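Local coordinates for protein putative phophotriesterase (Proteus mirabilis, PDB 3RHG) that is a putative zinc-dependent hydrolase of the phosphotriesterase family, probably acting on ester bonds with a pair of divalent metal ions, at residues Val270-Glu282 and Phe316-Ile329. Sequence-based numbering, arbitrary orientation.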
# COMPACT_ATOMS: atom_id res chain seq x y z
N VAL A 270 -6.51 -1.28 2.92
CA VAL A 270 -7.00 -2.25 3.90
C VAL A 270 -7.78 -1.55 5.01
O VAL A 270 -8.87 -1.98 5.36
CB VAL A 270 -5.86 -3.11 4.47
CG1 VAL A 270 -6.38 -3.97 5.61
CG2 VAL A 270 -5.23 -4.00 3.35
N MET A 271 -7.22 -0.47 5.58
CA MET A 271 -7.92 0.23 6.65
C MET A 271 -9.25 0.81 6.19
O MET A 271 -10.21 0.85 6.97
CB MET A 271 -7.05 1.32 7.30
CG MET A 271 -5.87 0.78 8.10
SD MET A 271 -6.28 -0.51 9.29
CE MET A 271 -7.25 0.40 10.48
N ASP A 272 -9.33 1.27 4.94
CA ASP A 272 -10.62 1.75 4.38
C ASP A 272 -11.64 0.62 4.48
O ASP A 272 -12.80 0.82 4.82
CB ASP A 272 -10.52 2.11 2.88
CG ASP A 272 -9.78 3.41 2.59
OD1 ASP A 272 -9.76 4.33 3.45
OD2 ASP A 272 -9.24 3.52 1.44
N THR A 273 -11.21 -0.57 4.09
CA THR A 273 -12.15 -1.71 4.02
C THR A 273 -12.47 -2.25 5.42
O THR A 273 -13.59 -2.69 5.67
CB THR A 273 -11.60 -2.77 3.08
OG1 THR A 273 -11.57 -2.18 1.77
CG2 THR A 273 -12.50 -4.01 3.04
N VAL A 274 -11.50 -2.18 6.34
CA VAL A 274 -11.78 -2.49 7.74
C VAL A 274 -12.96 -1.64 8.23
O VAL A 274 -13.91 -2.15 8.81
CB VAL A 274 -10.55 -2.26 8.64
CG1 VAL A 274 -10.91 -2.36 10.12
CG2 VAL A 274 -9.44 -3.27 8.29
N GLU A 275 -12.91 -0.34 7.95
CA GLU A 275 -13.97 0.57 8.39
C GLU A 275 -15.31 0.31 7.69
O GLU A 275 -16.37 0.34 8.32
CB GLU A 275 -13.55 2.03 8.20
CG GLU A 275 -14.54 3.03 8.81
CD GLU A 275 -14.78 2.80 10.32
OE1 GLU A 275 -13.83 2.45 11.06
OE2 GLU A 275 -15.93 3.00 10.76
N ALA A 276 -15.27 0.04 6.38
CA ALA A 276 -16.49 -0.23 5.63
C ALA A 276 -17.16 -1.50 6.18
O ALA A 276 -18.36 -1.52 6.45
CB ALA A 276 -16.19 -0.40 4.14
N VAL A 277 -16.38 -2.58 6.32
CA VAL A 277 -16.92 -3.86 6.79
C VAL A 277 -17.40 -3.74 8.25
O VAL A 277 -18.49 -4.21 8.59
CB VAL A 277 -15.89 -5.01 6.61
CG1 VAL A 277 -16.31 -6.27 7.38
CG2 VAL A 277 -15.66 -5.27 5.10
N ALA A 278 -16.60 -3.09 9.08
CA ALA A 278 -16.98 -2.92 10.50
C ALA A 278 -18.30 -2.16 10.58
O ALA A 278 -19.19 -2.53 11.35
CB ALA A 278 -15.89 -2.15 11.29
N THR A 279 -18.43 -1.10 9.77
CA THR A 279 -19.67 -0.31 9.80
C THR A 279 -20.90 -1.11 9.34
O THR A 279 -21.98 -1.02 9.95
CB THR A 279 -19.49 1.02 9.04
OG1 THR A 279 -18.45 1.77 9.67
CG2 THR A 279 -20.79 1.85 9.05
N LEU A 280 -20.75 -1.90 8.29
CA LEU A 280 -21.84 -2.75 7.85
C LEU A 280 -22.24 -3.74 8.94
O LEU A 280 -23.42 -4.00 9.13
CB LEU A 280 -21.46 -3.49 6.56
CG LEU A 280 -21.38 -2.62 5.30
CD1 LEU A 280 -20.97 -3.50 4.10
CD2 LEU A 280 -22.70 -1.90 5.00
N ILE A 281 -21.26 -4.32 9.63
CA ILE A 281 -21.55 -5.27 10.73
C ILE A 281 -22.33 -4.54 11.81
O ILE A 281 -23.29 -5.09 12.38
CB ILE A 281 -20.24 -5.90 11.30
CG1 ILE A 281 -19.60 -6.78 10.21
CG2 ILE A 281 -20.50 -6.63 12.64
CD1 ILE A 281 -18.17 -7.23 10.51
N GLU A 282 -21.94 -3.31 12.11
CA GLU A 282 -22.61 -2.56 13.18
C GLU A 282 -24.03 -2.17 12.77
O GLU A 282 -24.91 -1.98 13.62
CB GLU A 282 -21.77 -1.36 13.63
CG GLU A 282 -20.52 -1.83 14.37
CD GLU A 282 -19.50 -0.75 14.63
OE1 GLU A 282 -19.54 0.30 13.95
OE2 GLU A 282 -18.65 -0.97 15.53
N PHE A 316 -6.55 -9.17 8.27
CA PHE A 316 -7.83 -8.44 8.22
C PHE A 316 -8.73 -8.76 9.43
O PHE A 316 -9.32 -7.85 10.03
CB PHE A 316 -8.57 -8.72 6.91
CG PHE A 316 -9.76 -7.83 6.70
CD1 PHE A 316 -9.58 -6.53 6.24
CD2 PHE A 316 -11.06 -8.29 6.95
CE1 PHE A 316 -10.67 -5.67 6.05
CE2 PHE A 316 -12.17 -7.45 6.75
CZ PHE A 316 -11.97 -6.12 6.27
N LEU A 317 -8.84 -10.04 9.81
CA LEU A 317 -9.67 -10.41 10.96
C LEU A 317 -9.13 -9.80 12.26
O LEU A 317 -9.91 -9.45 13.15
CB LEU A 317 -9.84 -11.93 11.08
CG LEU A 317 -10.57 -12.59 9.89
CD1 LEU A 317 -10.87 -14.07 10.19
CD2 LEU A 317 -11.85 -11.86 9.54
N SER A 318 -7.79 -9.69 12.38
CA SER A 318 -7.17 -9.04 13.55
C SER A 318 -7.49 -7.56 13.59
O SER A 318 -7.75 -6.98 14.66
CB SER A 318 -5.64 -9.21 13.54
OG SER A 318 -5.29 -10.53 13.86
N LEU A 319 -7.44 -6.92 12.42
CA LEU A 319 -7.79 -5.53 12.33
C LEU A 319 -9.24 -5.28 12.72
O LEU A 319 -9.54 -4.28 13.39
CB LEU A 319 -7.49 -4.99 10.92
CG LEU A 319 -6.00 -4.92 10.55
CD1 LEU A 319 -5.81 -4.38 9.10
CD2 LEU A 319 -5.22 -4.08 11.57
N LEU A 320 -10.16 -6.17 12.32
CA LEU A 320 -11.56 -6.04 12.76
C LEU A 320 -11.70 -6.15 14.27
O LEU A 320 -12.51 -5.44 14.87
CB LEU A 320 -12.47 -7.07 12.08
CG LEU A 320 -12.73 -6.92 10.59
CD1 LEU A 320 -13.55 -8.14 10.07
CD2 LEU A 320 -13.46 -5.59 10.31
N ALA A 321 -10.93 -7.05 14.87
CA ALA A 321 -10.96 -7.22 16.32
C ALA A 321 -10.50 -5.94 17.02
O ALA A 321 -11.11 -5.50 18.00
CB ALA A 321 -10.08 -8.39 16.71
N GLN A 322 -9.42 -5.33 16.52
CA GLN A 322 -8.91 -4.08 17.09
C GLN A 322 -9.94 -2.96 16.94
O GLN A 322 -10.05 -2.08 17.81
CB GLN A 322 -7.57 -3.71 16.46
CG GLN A 322 -6.97 -2.44 17.01
CD GLN A 322 -6.59 -2.56 18.49
OE1 GLN A 322 -6.26 -3.65 18.97
NE2 GLN A 322 -6.64 -1.44 19.21
N ARG A 323 -10.69 -3.03 15.84
CA ARG A 323 -11.75 -2.07 15.53
C ARG A 323 -13.01 -2.32 16.39
O ARG A 323 -14.00 -1.58 16.31
CB ARG A 323 -12.04 -2.09 14.02
CG ARG A 323 -13.31 -1.38 13.54
CD ARG A 323 -13.37 0.09 13.93
NE ARG A 323 -14.54 0.72 13.31
CZ ARG A 323 -15.79 0.55 13.73
NH1 ARG A 323 -16.05 -0.19 14.80
NH2 ARG A 323 -16.79 1.14 13.09
N GLY A 324 -12.97 -3.36 17.23
CA GLY A 324 -14.05 -3.57 18.22
C GLY A 324 -15.19 -4.48 17.79
O GLY A 324 -16.23 -4.55 18.46
N ILE A 325 -15.02 -5.19 16.68
CA ILE A 325 -16.04 -6.13 16.22
C ILE A 325 -15.99 -7.41 17.05
O ILE A 325 -14.89 -7.91 17.37
CB ILE A 325 -15.86 -6.45 14.72
CG1 ILE A 325 -15.96 -5.16 13.90
CG2 ILE A 325 -16.89 -7.46 14.25
CD1 ILE A 325 -17.29 -4.43 14.01
N ASP A 326 -17.16 -7.93 17.40
CA ASP A 326 -17.29 -9.10 18.27
C ASP A 326 -16.64 -10.35 17.66
O ASP A 326 -16.76 -10.60 16.46
CB ASP A 326 -18.78 -9.36 18.54
CG ASP A 326 -19.02 -10.19 19.81
OD1 ASP A 326 -18.35 -11.24 20.01
OD2 ASP A 326 -19.90 -9.80 20.60
N LYS A 327 -15.96 -11.11 18.47
CA LYS A 327 -15.32 -12.31 18.03
C LYS A 327 -16.30 -13.28 17.40
O LYS A 327 -15.96 -13.97 16.50
CB LYS A 327 -14.58 -12.97 19.19
CG LYS A 327 -14.23 -14.40 18.97
CD LYS A 327 -13.26 -14.91 20.01
CE LYS A 327 -13.09 -16.40 19.92
NZ LYS A 327 -12.16 -16.76 18.85
N THR A 328 -17.51 -13.34 17.90
CA THR A 328 -18.50 -14.28 17.37
C THR A 328 -18.79 -13.99 15.91
O THR A 328 -19.00 -14.92 15.12
CB THR A 328 -19.81 -14.29 18.20
OG1 THR A 328 -20.37 -12.97 18.25
CG2 THR A 328 -19.53 -14.74 19.61
N ILE A 329 -18.78 -12.72 15.54
CA ILE A 329 -19.05 -12.33 14.16
C ILE A 329 -17.80 -12.57 13.34
O ILE A 329 -17.86 -13.11 12.23
CB ILE A 329 -19.52 -10.85 14.06
CG1 ILE A 329 -20.85 -10.67 14.80
CG2 ILE A 329 -19.64 -10.43 12.59
CD1 ILE A 329 -21.32 -9.21 14.99
O HOH W 1 -18.81 -3.39 17.30
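Arg323 lies across helix 270-282 and is gripped by two glutamates, Glu275 and Glu282, two turns apart. Arg323 takes Glu275 side-on: NE donates to Glu275 OE1 at 2.9 Å, nearly straight at 172°, and NH2 donates to Glu275 OE2. Both oxygens are met on their syn side, though the donors are tilted out of the carboxylate plane. Glu282 is taken end-on: Arg323 NH1 reaches Glu282 OE2 at 2.8 Å and NH2 reaches Glu282 OE1 at 3.0 Å. Here the nitrogens come from above the carboxylate plane. NH2 therefore serves both acids, and the four bonds lie near the guanidinium plane and fix its rotation. The methyl of Ala278 sits over the centre of one guanidinium face, 3.6 Å from Arg323 CZ. The arginine chain, with CG anti to the backbone N (chi1 167°) and a bend at chi2, runs over this methyl to reach both acids. A water donates to both Glu282 OE2 and Gly324 O, tying the acid to the turn. Thr279 OG1 donates to Glu275 O, which also accepts from Thr279 N.

Below this polar layer the contact is apolar. The Phe316 ring is a knob in a hole formed by Val270, Thr273, Val274 and Val277; its CE1 is 3.5 Å from Val274 CG2. Leu319 CD1 meets Val270 CG1, and Leu320 CD2 lies against Val274 and Val277. Ile281 CG2 packs on Ile329 CD1 at 3.6 Å.

Gly324, with positive phi, ends helix 316-322 in a Schellman motif. Asp326 then N-caps the next helix, its OD1 accepting from Thr328 N. Helices 270-282 and 316-322 cross at -60°. Helix 270-282 follows strand 249-252 of the (beta/alpha)8 barrel typical of the amidohydrolase superfamily, and helices 311-322 and 327-333, after the last strand, pack on the outer side of helix 270-282.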